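Local structure of transglutaminase-like enzymes, putative cysteine protease (Cytophaga hutchinsonii, 3ISR) at residues D151-N156 against F229-L234; M25-F30 against A74-T79; R121-D126 against G246-D251; P236-V241 against T275-F280; E47-T52 against M82-T87. The protein probably acts as a hydrolase, a putative cysteine protease of the transglutaminase-like superfamily. All coordinates share one frame; numbering follows the deposited sequence.

Contact 1: residues D151-N156 against F229-L234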
# COMPACT_ATOMS: atom_id res chain seq x y z
N ASP B 151 -3.57 -17.30 18.69
CA ASP B 151 -4.32 -16.63 19.75
C ASP B 151 -4.27 -15.10 19.58
O ASP B 151 -5.28 -14.42 19.77
CB ASP B 151 -3.83 -17.07 21.14
CG ASP B 151 -4.20 -18.54 21.47
OD1 ASP B 151 -5.07 -19.13 20.76
OD2 ASP B 151 -3.62 -19.09 22.44
N TRP B 152 -3.10 -14.56 19.23
CA TRP B 152 -3.00 -13.12 18.98
C TRP B 152 -4.01 -12.69 17.89
O TRP B 152 -4.72 -11.72 18.07
CB TRP B 152 -1.57 -12.70 18.60
CG TRP B 152 -1.45 -11.20 18.50
CD1 TRP B 152 -1.10 -10.34 19.49
CD2 TRP B 152 -1.74 -10.40 17.34
NE1 TRP B 152 -1.13 -9.04 19.01
CE2 TRP B 152 -1.54 -9.05 17.70
CE3 TRP B 152 -2.15 -10.69 16.03
CZ2 TRP B 152 -1.71 -7.99 16.80
CZ3 TRP B 152 -2.34 -9.64 15.13
CH2 TRP B 152 -2.12 -8.31 15.52
N ILE B 153 -4.08 -13.44 16.79
CA ILE B 153 -5.00 -13.09 15.70
C ILE B 153 -6.45 -13.13 16.20
O ILE B 153 -7.23 -12.21 15.94
CB ILE B 153 -4.81 -14.02 14.49
CG1 ILE B 153 -3.41 -13.80 13.89
CG2 ILE B 153 -5.90 -13.77 13.43
CD1 ILE B 153 -2.98 -14.87 12.86
N TYR B 154 -6.80 -14.18 16.93
CA TYR B 154 -8.18 -14.28 17.43
C TYR B 154 -8.54 -13.07 18.30
O TYR B 154 -9.66 -12.52 18.20
CB TYR B 154 -8.40 -15.58 18.21
CG TYR B 154 -9.79 -15.60 18.80
CD1 TYR B 154 -10.91 -15.84 18.00
CD2 TYR B 154 -9.99 -15.31 20.14
CE1 TYR B 154 -12.19 -15.80 18.51
CE2 TYR B 154 -11.29 -15.27 20.68
CZ TYR B 154 -12.37 -15.52 19.86
OH TYR B 154 -13.65 -15.50 20.37
N ASN B 155 -7.59 -12.68 19.14
CA ASN B 155 -7.80 -11.61 20.11
C ASN B 155 -7.67 -10.19 19.54
O ASN B 155 -8.13 -9.24 20.17
CB ASN B 155 -6.87 -11.79 21.31
CG ASN B 155 -7.26 -12.99 22.17
OD1 ASN B 155 -6.41 -13.79 22.56
ND2 ASN B 155 -8.54 -13.13 22.46
N ASN B 156 -7.07 -10.04 18.36
CA ASN B 156 -6.74 -8.71 17.88
C ASN B 156 -7.27 -8.37 16.49
O ASN B 156 -7.04 -7.27 16.01
CB ASN B 156 -5.23 -8.49 17.95
CG ASN B 156 -4.72 -8.53 19.36
OD1 ASN B 156 -4.20 -9.56 19.81
ND2 ASN B 156 -4.92 -7.46 20.09
N PHE B 229 -4.19 -25.21 12.49
CA PHE B 229 -4.51 -24.10 13.40
C PHE B 229 -5.62 -23.27 12.77
O PHE B 229 -5.69 -23.16 11.56
CB PHE B 229 -3.30 -23.18 13.59
CG PHE B 229 -2.18 -23.81 14.36
CD1 PHE B 229 -2.09 -23.64 15.74
CD2 PHE B 229 -1.21 -24.57 13.71
CE1 PHE B 229 -1.03 -24.22 16.46
CE2 PHE B 229 -0.16 -25.17 14.42
CZ PHE B 229 -0.07 -25.00 15.80
N ASP B 230 -6.46 -22.65 13.59
CA ASP B 230 -7.55 -21.85 13.05
C ASP B 230 -7.81 -20.69 13.98
O ASP B 230 -8.47 -20.86 15.00
CB ASP B 230 -8.82 -22.70 12.87
CG ASP B 230 -10.02 -21.90 12.40
OD1 ASP B 230 -9.89 -20.71 12.06
OD2 ASP B 230 -11.14 -22.46 12.39
N ALA B 231 -7.29 -19.52 13.63
CA ALA B 231 -7.40 -18.34 14.47
C ALA B 231 -8.81 -17.78 14.57
O ALA B 231 -9.05 -16.93 15.43
CB ALA B 231 -6.42 -17.25 14.02
N THR B 232 -9.75 -18.25 13.74
CA THR B 232 -11.15 -17.78 13.90
C THR B 232 -11.82 -18.41 15.12
O THR B 232 -12.79 -17.86 15.64
CB THR B 232 -12.07 -18.07 12.68
OG1 THR B 232 -12.28 -19.49 12.55
CG2 THR B 232 -11.47 -17.49 11.38
N ARG B 233 -11.31 -19.57 15.52
CA ARG B 233 -11.93 -20.43 16.54
C ARG B 233 -13.39 -20.80 16.25
O ARG B 233 -14.15 -21.08 17.18
CB ARG B 233 -11.84 -19.78 17.93
CG ARG B 233 -10.44 -19.67 18.45
CD ARG B 233 -10.45 -19.05 19.83
NE ARG B 233 -9.10 -18.81 20.31
CZ ARG B 233 -8.80 -18.23 21.46
NH1 ARG B 233 -7.52 -18.06 21.80
NH2 ARG B 233 -9.76 -17.81 22.28
N LEU B 234 -13.78 -20.81 14.98
CA LEU B 234 -15.19 -21.08 14.66
C LEU B 234 -15.58 -22.55 14.66
O LEU B 234 -16.75 -22.86 14.84
CB LEU B 234 -15.57 -20.46 13.32
CG LEU B 234 -15.76 -18.94 13.31
CD1 LEU B 234 -15.73 -18.45 11.88
CD2 LEU B 234 -17.08 -18.53 13.99
O HOH W 1 -6.99 -19.10 18.61
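The guanidinium of Arg-233 lies nearly flat on one face of the Tyr-154 ring, the planes 15° apart and the centres 4.1 Å from each other. The aliphatic part of the Arg-233 side chain shares the face: Arg-233 CD sits over the ring centre of Tyr-154, 3.6 Å from the centroid, as a CH-pi contact. Tyr-154 is swung out to meet it because CG is anti to the backbone N (chi1 176°), while Ala-231 O lies at the ring edge. The two side chains cross at about a right angle, and the extended arginine reaches on to Asp-151. There, Arg-233 NH1 donates to Asp-151 OD1 at 2.9 Å in a salt bridge. The bond lies near the guanidinium plane but meets the carboxylate from above, the two planes being perpendicular. Water 1 closes a second route, accepting from Arg-233 NE at 2.7 Å and donating to Asp-151 OD1 at 2.9 Å. Deeper in, the small Ala-231 lets its CB rest 3.6 Å from Ile-153 CG2, next to Phe-184 of helix 181-194. Residues 230-233 form a type I beta turn, with Asp-230 OD1 accepting from Thr-232 N in an Asx turn. Since Asp-230 OD2 also bonds His-215 NE2, the turn packed on helix 142-156 is consistent with one carrying the Asp of a transglutaminase-like Cys-His-Asp triad.

Contact 2: residues M25-F30 against A74-T79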
# COMPACT_ATOMS: atom_id res chain seq x y z
N MSE B 25 -22.36 -13.16 -17.61
CA MSE B 25 -22.56 -11.91 -18.37
C MSE B 25 -21.90 -11.94 -19.75
O MSE B 25 -22.45 -11.42 -20.72
CB MSE B 25 -22.01 -10.71 -17.59
CG MSE B 25 -22.68 -10.45 -16.25
SE MSE B 25 -24.61 -10.19 -16.44
CE MSE B 25 -24.65 -8.57 -17.56
N SER B 26 -20.72 -12.54 -19.81
CA SER B 26 -19.94 -12.64 -21.05
C SER B 26 -19.39 -14.07 -21.11
O SER B 26 -19.54 -14.81 -20.14
CB SER B 26 -18.82 -11.59 -21.05
OG SER B 26 -18.00 -11.73 -19.92
N PRO B 27 -18.77 -14.47 -22.25
CA PRO B 27 -18.22 -15.84 -22.32
C PRO B 27 -17.15 -16.06 -21.24
O PRO B 27 -16.18 -15.31 -21.16
CB PRO B 27 -17.59 -15.90 -23.72
CG PRO B 27 -18.26 -14.79 -24.49
CD PRO B 27 -18.50 -13.72 -23.48
N THR B 28 -17.35 -17.07 -20.40
CA THR B 28 -16.59 -17.19 -19.16
C THR B 28 -16.12 -18.62 -18.94
O THR B 28 -16.88 -19.57 -19.15
CB THR B 28 -17.45 -16.73 -17.96
OG1 THR B 28 -17.88 -15.38 -18.16
CG2 THR B 28 -16.68 -16.83 -16.66
N THR B 29 -14.87 -18.76 -18.52
CA THR B 29 -14.33 -20.04 -18.06
C THR B 29 -14.21 -20.03 -16.54
O THR B 29 -13.76 -19.03 -15.96
CB THR B 29 -12.96 -20.34 -18.72
OG1 THR B 29 -13.17 -20.55 -20.12
CG2 THR B 29 -12.31 -21.61 -18.13
N PHE B 30 -14.62 -21.13 -15.92
CA PHE B 30 -14.56 -21.30 -14.46
C PHE B 30 -13.59 -22.40 -14.13
O PHE B 30 -13.54 -23.43 -14.82
CB PHE B 30 -15.93 -21.71 -13.92
CG PHE B 30 -16.99 -20.67 -14.08
CD1 PHE B 30 -17.35 -19.87 -13.00
CD2 PHE B 30 -17.62 -20.49 -15.30
CE1 PHE B 30 -18.35 -18.90 -13.15
CE2 PHE B 30 -18.60 -19.53 -15.45
CZ PHE B 30 -18.96 -18.73 -14.37
N ALA B 74 -18.85 -21.34 -19.99
CA ALA B 74 -20.26 -20.99 -20.03
C ALA B 74 -20.48 -19.83 -21.00
O ALA B 74 -19.68 -18.91 -21.06
CB ALA B 74 -20.74 -20.61 -18.64
N THR B 75 -21.56 -19.89 -21.76
CA THR B 75 -21.85 -18.86 -22.76
C THR B 75 -22.52 -17.61 -22.15
O THR B 75 -23.14 -17.68 -21.08
CB THR B 75 -22.61 -19.42 -24.00
OG1 THR B 75 -23.53 -18.45 -24.49
CG2 THR B 75 -23.38 -20.67 -23.63
N GLU B 76 -22.36 -16.47 -22.81
CA GLU B 76 -22.87 -15.19 -22.31
C GLU B 76 -24.39 -15.21 -22.13
O GLU B 76 -25.10 -15.90 -22.86
CB GLU B 76 -22.45 -14.02 -23.22
CG GLU B 76 -23.01 -14.06 -24.64
CD GLU B 76 -22.09 -14.80 -25.63
OE1 GLU B 76 -21.40 -15.76 -25.23
OE2 GLU B 76 -22.07 -14.40 -26.81
N ASN B 77 -24.86 -14.44 -21.14
CA ASN B 77 -26.29 -14.30 -20.84
C ASN B 77 -27.00 -15.64 -20.61
O ASN B 77 -28.06 -15.91 -21.18
CB ASN B 77 -27.02 -13.47 -21.91
CG ASN B 77 -26.28 -12.20 -22.27
OD1 ASN B 77 -25.99 -11.36 -21.42
ND2 ASN B 77 -25.97 -12.05 -23.56
N THR B 78 -26.38 -16.47 -19.77
CA THR B 78 -26.98 -17.72 -19.32
C THR B 78 -26.78 -17.88 -17.82
O THR B 78 -26.04 -17.12 -17.19
CB THR B 78 -26.36 -18.96 -20.01
OG1 THR B 78 -24.95 -18.97 -19.79
CG2 THR B 78 -26.68 -18.99 -21.52
N THR B 79 -27.45 -18.85 -17.23
CA THR B 79 -27.19 -19.20 -15.84
C THR B 79 -26.90 -20.68 -15.77
O THR B 79 -27.34 -21.44 -16.64
CB THR B 79 -28.37 -18.83 -14.93
OG1 THR B 79 -29.50 -19.65 -15.26
CG2 THR B 79 -28.75 -17.36 -15.10
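Glu-76 presses CB against Ser-26 CA at 3.6 Å, and its own backbone N is buried there with no hydrogen-bond partner in the model. The two segments share one bridge, Thr-28 with Ala-74, an antiparallel hydrogen-bonded pair in which Thr-28 N donates to Ala-74 O at 3.0 Å (170°) and Ala-74 N returns a bond to Thr-28 O at 2.8 Å. Pro-27, lacking an N-H, suits a position next to the bridge where no backbone donor is used. Thr-28 OG1 donates to Ser-26 O at 2.6 Å, tying the residue after Pro-27 back to the one before it, and the same hydroxyl is bonded to Asn-260 N. Glu-76 folds back over the proline: CG stands between backbone N and carbonyl carbon (chi1 63°) and the chain bends at chi2, which brings OE1 within 3.4 Å of Pro-27 CG. The methyl of Ala-74 meets the rim of the Phe-30 ring, CB to CE2 4.0 Å; a small residue fits beside so large a ring. The two segments are the paired links that lead from strand 12-24 to 28-32 and from 69-74 to 78-96 in the N-terminal domain. In the second of them Asn-77, in a left-handed backbone conformation, forms with Thr-78 a G1 beta bulge opposite Val-24.

Contact 3: residues R121-D126 against G246-D251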
# COMPACT_ATOMS: atom_id res chain seq x y z
N ARG B 121 1.51 -14.41 -2.76
CA ARG B 121 0.67 -13.24 -3.08
C ARG B 121 -0.02 -12.59 -1.86
O ARG B 121 0.07 -11.37 -1.66
CB ARG B 121 -0.39 -13.60 -4.14
CG ARG B 121 -1.47 -12.50 -4.37
CD ARG B 121 -0.92 -11.12 -4.88
NE ARG B 121 -2.07 -10.22 -4.97
CZ ARG B 121 -2.52 -9.44 -3.98
NH1 ARG B 121 -1.89 -9.39 -2.81
NH2 ARG B 121 -3.61 -8.71 -4.17
N TYR B 122 -0.71 -13.40 -1.06
CA TYR B 122 -1.50 -12.88 0.06
C TYR B 122 -0.79 -12.99 1.40
O TYR B 122 -1.38 -12.69 2.43
CB TYR B 122 -2.84 -13.61 0.12
CG TYR B 122 -3.59 -13.46 -1.18
CD1 TYR B 122 -4.16 -12.24 -1.54
CD2 TYR B 122 -3.70 -14.54 -2.07
CE1 TYR B 122 -4.83 -12.09 -2.77
CE2 TYR B 122 -4.37 -14.41 -3.28
CZ TYR B 122 -4.92 -13.19 -3.63
OH TYR B 122 -5.59 -13.08 -4.81
N CYS B 123 0.47 -13.43 1.40
CA CYS B 123 1.20 -13.67 2.65
C CYS B 123 2.60 -13.07 2.51
O CYS B 123 3.58 -13.79 2.23
CB CYS B 123 1.29 -15.17 2.98
SG CYS B 123 -0.29 -16.03 3.03
N GLN B 124 2.69 -11.75 2.70
CA GLN B 124 3.95 -10.99 2.49
C GLN B 124 4.82 -11.06 3.73
O GLN B 124 5.04 -10.06 4.45
CB GLN B 124 3.64 -9.54 2.10
CG GLN B 124 2.67 -9.38 0.90
CD GLN B 124 1.24 -9.14 1.35
OE1 GLN B 124 0.76 -9.72 2.34
NE2 GLN B 124 0.53 -8.27 0.62
N SER B 125 5.32 -12.27 3.99
CA SER B 125 6.04 -12.56 5.20
C SER B 125 7.33 -11.77 5.26
O SER B 125 7.81 -11.40 6.33
CB SER B 125 6.34 -14.07 5.30
OG SER B 125 6.75 -14.61 4.05
N ASP B 126 7.86 -11.47 4.08
CA ASP B 126 9.08 -10.68 4.01
C ASP B 126 8.88 -9.22 4.47
O ASP B 126 9.84 -8.56 4.80
CB ASP B 126 9.69 -10.74 2.59
CG ASP B 126 8.74 -10.20 1.52
OD1 ASP B 126 7.55 -10.54 1.53
OD2 ASP B 126 9.21 -9.42 0.67
N GLY B 246 -2.29 -25.22 -0.16
CA GLY B 246 -1.36 -24.59 -1.09
C GLY B 246 -0.69 -23.44 -0.37
O GLY B 246 -0.84 -23.29 0.84
N ARG B 247 0.03 -22.61 -1.11
CA ARG B 247 0.77 -21.52 -0.50
C ARG B 247 -0.18 -20.48 0.10
O ARG B 247 0.08 -19.95 1.18
CB ARG B 247 1.71 -20.90 -1.54
CG ARG B 247 2.77 -21.86 -2.00
CD ARG B 247 3.63 -21.29 -3.15
NE ARG B 247 4.43 -20.14 -2.69
CZ ARG B 247 5.29 -19.46 -3.44
NH1 ARG B 247 5.93 -18.43 -2.91
NH2 ARG B 247 5.50 -19.80 -4.71
N ASP B 248 -1.28 -20.20 -0.59
CA ASP B 248 -2.30 -19.28 -0.12
C ASP B 248 -3.49 -19.44 -1.04
O ASP B 248 -3.50 -20.38 -1.84
CB ASP B 248 -1.81 -17.81 -0.05
CG ASP B 248 -1.35 -17.24 -1.38
OD1 ASP B 248 -1.73 -17.72 -2.46
OD2 ASP B 248 -0.56 -16.25 -1.35
N ALA B 249 -4.46 -18.54 -0.93
CA ALA B 249 -5.73 -18.68 -1.69
C ALA B 249 -5.54 -18.63 -3.22
O ALA B 249 -6.39 -19.10 -3.94
CB ALA B 249 -6.76 -17.66 -1.25
N ALA B 250 -4.41 -18.09 -3.71
CA ALA B 250 -4.18 -18.09 -5.15
C ALA B 250 -4.14 -19.53 -5.67
O ALA B 250 -4.43 -19.79 -6.86
CB ALA B 250 -2.85 -17.37 -5.50
N ASP B 251 -3.76 -20.46 -4.80
CA ASP B 251 -3.66 -21.88 -5.18
C ASP B 251 -4.89 -22.69 -4.78
O ASP B 251 -4.91 -23.92 -4.95
CB ASP B 251 -2.48 -22.54 -4.48
CG ASP B 251 -1.15 -22.01 -4.92
OD1 ASP B 251 -1.00 -21.57 -6.09
OD2 ASP B 251 -0.22 -22.10 -4.10
O HOH W 2 0.90 -16.69 -4.48
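Tyr-122 and Asp-248 bring two loops together without any strand pairing, their CA atoms 6.5 Å apart, and a backbone N-H of one loop is bound by a carboxylate of the other. Tyr-122 N donates to Asp-248 OD2 at 2.9 Å, almost straight (172°), though from above the carboxylate plane. Ser-120 OG bonds the same oxygen. The other oxygen serves its own loop: Asp-248 OD1 accepts from Ala-250 N at 3.0 Å, an Asx turn leading into the 3-10 segment 249-251. With CG between backbone N and carbonyl carbon (chi1 60°), the carboxylate is placed to do both. Water 2 accepts from Arg-121 N at 2.9 Å and gives only a weak bond to Asp-248 OD1. Small alanines suit the close approach of the tyrosine ring, Tyr-122 CE2 lying 4.0 Å from Ala-250 CB in an apolar contact, and Cys-123 SG makes van der Waals packing 3.9 Å from Asp-248 CB. Arg-121 CG is centred over one ring face, while its guanidinium pairs with Asp-126 of the third subunit. Helix 181-194 packs alongside through His-186 and Arg-182, the latter making a cation-pi contact with Tyr-122. The loop leaving strand 240-246 is thereby joined to the one preceding helix 129-136.

Contact 4: residues P236-V241 against T275-F280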
# COMPACT_ATOMS: atom_id res chain seq x y z
N PRO B 236 -14.67 -26.97 15.42
CA PRO B 236 -13.83 -28.00 16.02
C PRO B 236 -12.84 -28.51 14.97
O PRO B 236 -13.25 -28.79 13.83
CB PRO B 236 -14.83 -29.10 16.43
CG PRO B 236 -15.98 -28.92 15.48
CD PRO B 236 -16.07 -27.43 15.26
N LEU B 237 -11.56 -28.60 15.33
CA LEU B 237 -10.53 -28.89 14.33
C LEU B 237 -10.71 -30.27 13.72
O LEU B 237 -10.36 -30.48 12.56
CB LEU B 237 -9.12 -28.74 14.93
CG LEU B 237 -8.81 -27.38 15.55
CD1 LEU B 237 -7.45 -27.40 16.21
CD2 LEU B 237 -8.90 -26.29 14.49
N ASN B 238 -11.28 -31.20 14.49
CA ASN B 238 -11.48 -32.55 14.00
C ASN B 238 -12.74 -32.71 13.16
O ASN B 238 -13.04 -33.82 12.70
CB ASN B 238 -11.48 -33.59 15.16
CG ASN B 238 -12.52 -33.30 16.24
OD1 ASN B 238 -13.02 -32.19 16.38
ND2 ASN B 238 -12.81 -34.31 17.03
N GLY B 239 -13.47 -31.61 12.97
CA GLY B 239 -14.64 -31.62 12.08
C GLY B 239 -14.38 -31.19 10.64
O GLY B 239 -15.32 -31.02 9.87
N LEU B 240 -13.10 -31.04 10.27
CA LEU B 240 -12.73 -30.57 8.93
C LEU B 240 -12.55 -31.67 7.90
O LEU B 240 -11.92 -32.69 8.16
CB LEU B 240 -11.45 -29.73 8.99
CG LEU B 240 -11.56 -28.40 9.72
CD1 LEU B 240 -10.15 -27.88 10.09
CD2 LEU B 240 -12.31 -27.37 8.89
N VAL B 241 -13.10 -31.44 6.71
CA VAL B 241 -12.86 -32.32 5.58
C VAL B 241 -12.09 -31.52 4.54
O VAL B 241 -12.58 -30.48 4.07
CB VAL B 241 -14.18 -32.85 5.01
CG1 VAL B 241 -13.94 -33.67 3.76
CG2 VAL B 241 -14.91 -33.67 6.08
N THR B 275 -21.64 -41.78 15.63
CA THR B 275 -22.51 -41.80 16.80
C THR B 275 -22.10 -40.72 17.83
O THR B 275 -22.92 -39.84 18.16
CB THR B 275 -22.64 -43.21 17.45
OG1 THR B 275 -21.35 -43.85 17.51
CG2 THR B 275 -23.58 -44.08 16.64
N ASP B 276 -20.85 -40.76 18.29
CA ASP B 276 -20.40 -39.87 19.37
C ASP B 276 -19.23 -38.97 18.95
O ASP B 276 -18.07 -39.19 19.37
CB ASP B 276 -20.05 -40.68 20.63
N PHE B 277 -19.54 -37.97 18.12
CA PHE B 277 -18.55 -36.96 17.73
C PHE B 277 -18.21 -36.05 18.91
O PHE B 277 -19.08 -35.34 19.42
CB PHE B 277 -19.04 -36.10 16.55
CG PHE B 277 -18.04 -35.06 16.11
CD1 PHE B 277 -17.10 -35.36 15.12
CD2 PHE B 277 -18.02 -33.79 16.70
CE1 PHE B 277 -16.15 -34.40 14.72
CE2 PHE B 277 -17.07 -32.83 16.30
CZ PHE B 277 -16.14 -33.14 15.32
N THR B 278 -16.95 -36.08 19.34
CA THR B 278 -16.54 -35.18 20.42
C THR B 278 -15.52 -34.13 19.90
O THR B 278 -14.44 -34.51 19.43
CB THR B 278 -16.07 -35.93 21.70
OG1 THR B 278 -14.64 -35.91 21.80
CG2 THR B 278 -16.57 -37.39 21.75
N PRO B 279 -15.88 -32.83 19.96
CA PRO B 279 -15.07 -31.76 19.35
C PRO B 279 -13.70 -31.61 19.98
O PRO B 279 -13.55 -31.70 21.21
CB PRO B 279 -15.91 -30.49 19.60
CG PRO B 279 -16.88 -30.85 20.68
CD PRO B 279 -17.12 -32.32 20.56
N PHE B 280 -12.70 -31.40 19.13
CA PHE B 280 -11.34 -31.17 19.60
C PHE B 280 -11.02 -29.69 19.48
O PHE B 280 -11.19 -29.10 18.41
CB PHE B 280 -10.34 -31.97 18.75
CG PHE B 280 -8.92 -31.81 19.20
CD1 PHE B 280 -8.32 -32.76 20.01
CD2 PHE B 280 -8.18 -30.69 18.81
CE1 PHE B 280 -7.01 -32.60 20.42
CE2 PHE B 280 -6.87 -30.52 19.22
CZ PHE B 280 -6.28 -31.47 20.02
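With CG set between backbone N and carbonyl carbon (chi1 57°), Asn-238 turns its amide toward Phe-280, while Phe-277, its CG anti to N (chi1 -179°), extends its ring to meet that amide. The contact docks the loop 275-280 on the 3-10 turn 237-239 that leads into strand 240-246, an outermost strand of its four-stranded antiparallel sheet. Asparagine suits the turn because its amide both gives and accepts: ND2 donates to Thr-278 O at 2.9 Å, nearly in the amide plane, and OD1 takes Phe-280 N at 2.9 Å from above that plane. With a leucine in place of Asn-238, Phe-280 N and Thr-278 O would probably lose these partners, and the loop would be held less firmly. Tyr-92 OH also bonds ND2. Leu-237 N adds a backbone bond to Phe-280 O at 3.1 Å. Phe-277 CZ comes 3.4 Å from Asn-238 OD1, and its ring edge faces Gly-239 N. Beyond it, the two proline rings meet, Pro-236 CB lying 3.6 Å from Pro-279 CB.

Contact 5: residues E47-T52 against M82-T87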
# COMPACT_ATOMS: atom_id res chain seq x y z
N GLU B 47 -19.02 -39.98 -4.15
CA GLU B 47 -19.23 -38.58 -4.55
C GLU B 47 -20.06 -38.44 -5.83
O GLU B 47 -20.05 -39.33 -6.68
CB GLU B 47 -17.88 -37.83 -4.70
CG GLU B 47 -17.04 -38.27 -5.90
CD GLU B 47 -15.73 -37.49 -6.04
OE1 GLU B 47 -15.43 -36.64 -5.17
OE2 GLU B 47 -15.00 -37.75 -7.01
N SER B 48 -20.75 -37.31 -5.95
CA SER B 48 -21.54 -36.99 -7.14
C SER B 48 -21.45 -35.48 -7.49
O SER B 48 -21.56 -34.63 -6.61
CB SER B 48 -23.00 -37.41 -6.92
OG SER B 48 -23.86 -36.86 -7.90
N LEU B 49 -21.24 -35.18 -8.78
CA LEU B 49 -21.15 -33.81 -9.28
C LEU B 49 -22.17 -33.56 -10.40
O LEU B 49 -22.11 -34.21 -11.45
CB LEU B 49 -19.73 -33.52 -9.78
CG LEU B 49 -19.46 -32.12 -10.34
CD1 LEU B 49 -19.34 -31.11 -9.20
CD2 LEU B 49 -18.19 -32.14 -11.17
N ILE B 50 -23.11 -32.65 -10.17
CA ILE B 50 -24.19 -32.36 -11.13
C ILE B 50 -24.17 -30.90 -11.57
O ILE B 50 -24.24 -30.00 -10.74
CB ILE B 50 -25.60 -32.66 -10.53
CG1 ILE B 50 -25.69 -34.09 -9.96
CG2 ILE B 50 -26.71 -32.37 -11.55
CD1 ILE B 50 -25.28 -35.20 -10.94
N VAL B 51 -24.10 -30.69 -12.88
CA VAL B 51 -24.20 -29.35 -13.47
C VAL B 51 -25.60 -29.17 -14.10
O VAL B 51 -26.06 -30.02 -14.86
CB VAL B 51 -23.07 -29.09 -14.50
CG1 VAL B 51 -23.18 -27.68 -15.09
CG2 VAL B 51 -21.67 -29.27 -13.86
N THR B 52 -26.29 -28.08 -13.76
CA THR B 52 -27.60 -27.76 -14.35
C THR B 52 -27.53 -26.46 -15.14
O THR B 52 -27.30 -25.42 -14.55
CB THR B 52 -28.68 -27.60 -13.26
OG1 THR B 52 -28.74 -28.80 -12.49
CG2 THR B 52 -30.06 -27.31 -13.89
N MSE B 82 -24.17 -25.75 -10.09
CA MSE B 82 -23.32 -26.91 -9.91
C MSE B 82 -23.53 -27.42 -8.51
O MSE B 82 -23.50 -26.64 -7.56
CB MSE B 82 -21.85 -26.51 -10.09
CG MSE B 82 -20.92 -27.71 -9.99
SE MSE B 82 -19.07 -27.16 -10.23
CE MSE B 82 -18.89 -26.07 -8.59
N SER B 83 -23.75 -28.72 -8.38
CA SER B 83 -24.02 -29.34 -7.09
C SER B 83 -23.01 -30.46 -6.84
O SER B 83 -22.82 -31.30 -7.71
CB SER B 83 -25.44 -29.90 -7.08
OG SER B 83 -25.67 -30.66 -5.90
N TYR B 84 -22.38 -30.45 -5.66
CA TYR B 84 -21.41 -31.48 -5.27
C TYR B 84 -21.84 -32.11 -3.96
O TYR B 84 -22.14 -31.40 -2.99
CB TYR B 84 -19.98 -30.89 -5.13
CG TYR B 84 -18.95 -31.89 -4.64
CD1 TYR B 84 -18.47 -32.90 -5.47
CD2 TYR B 84 -18.47 -31.85 -3.32
CE1 TYR B 84 -17.53 -33.84 -5.02
CE2 TYR B 84 -17.54 -32.78 -2.87
CZ TYR B 84 -17.07 -33.76 -3.72
OH TYR B 84 -16.13 -34.67 -3.29
N THR B 85 -21.85 -33.45 -3.92
CA THR B 85 -22.21 -34.19 -2.72
C THR B 85 -21.25 -35.36 -2.52
O THR B 85 -20.88 -36.03 -3.49
CB THR B 85 -23.68 -34.71 -2.83
OG1 THR B 85 -24.55 -33.60 -3.08
CG2 THR B 85 -24.13 -35.41 -1.56
N ALA B 86 -20.85 -35.63 -1.28
CA ALA B 86 -19.93 -36.73 -1.01
C ALA B 86 -20.05 -37.29 0.40
O ALA B 86 -20.50 -36.61 1.32
CB ALA B 86 -18.45 -36.33 -1.30
N THR B 87 -19.62 -38.54 0.54
CA THR B 87 -19.49 -39.19 1.82
C THR B 87 -18.02 -39.47 1.97
O THR B 87 -17.41 -40.04 1.06
CB THR B 87 -20.29 -40.51 1.83
OG1 THR B 87 -21.63 -40.23 1.43
CG2 THR B 87 -20.28 -41.12 3.20
O HOH W 3 -24.43 -33.70 -6.18
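Tyr-84 OH has two partners: it donates to Glu-47 OE1 at 2.8 Å, nearly along the carboxylate C-O axis, and is also hydrogen-bonded to Ala-36 N. The carboxylate oxygen lies at the ring edge, close to the ring plane, with the two planes 77° apart. Tyr-84 reaches it diagonally across the strands, CG anti to the backbone N (chi1 176°), while Glu-47 runs extended beyond CG. Strands 47-52 and 82-87 are antiparallel, at 176°. Their hydrogen-bonded pairs are Ser-48 with Thr-85 and Ile-50 with Ser-83; the shortest link is Ser-83 N to Ile-50 O, 2.7 Å. On the face of Glu-47 and Tyr-84, apolar chains fill in behind: Leu-49 CD1 touches Met-82 CG at 3.8 Å and Tyr-84 CB at 4.1 Å. The unbranched chain of a methionine suits such packing at Met-82 (present as selenomethionine). The reverse face is more polar, and there water 3 donates to Ser-48 O at 3.0 Å and also bonds Thr-85 OG1 and Ser-83 OG, the latter hydrogen-bonded to His-17 NE2 as well. A phenylalanine in place of Tyr-84 would probably deprive Glu-47 OE1 of this donor and Ala-36 N of its acceptor. Because Glu-47 OE2 makes a salt bridge with Arg-68, the carboxylate is probably kept ionised, with OE2 paired to Arg-68 and OE1 accepting from the phenol at one end of an otherwise apolar row.

In the fold
Contacts 2 and 5 lie in the N-terminal domain, about 20 Å apart between centres, and both use strand 78-96; their segments alternate along the chain. Contact 1 belongs to the transglutaminase-like part, about 38 Å from contact 2 between centres, and is nested inside the loop closed by contact 3. Contact 4 follows contact 1 in sequence and touches it, Asp-230 CB lying 3.9 Å from Leu-237 CD2. Its segments alternate with those of contact 3, the two meeting opposite ends of strand 240-246. Contacts 4 and 5 come within about 7 Å at their nearest atoms. The C-terminal chain, returning through strands 255-258 and 261-272 to the N-terminal sheets, thus ties the two parts together.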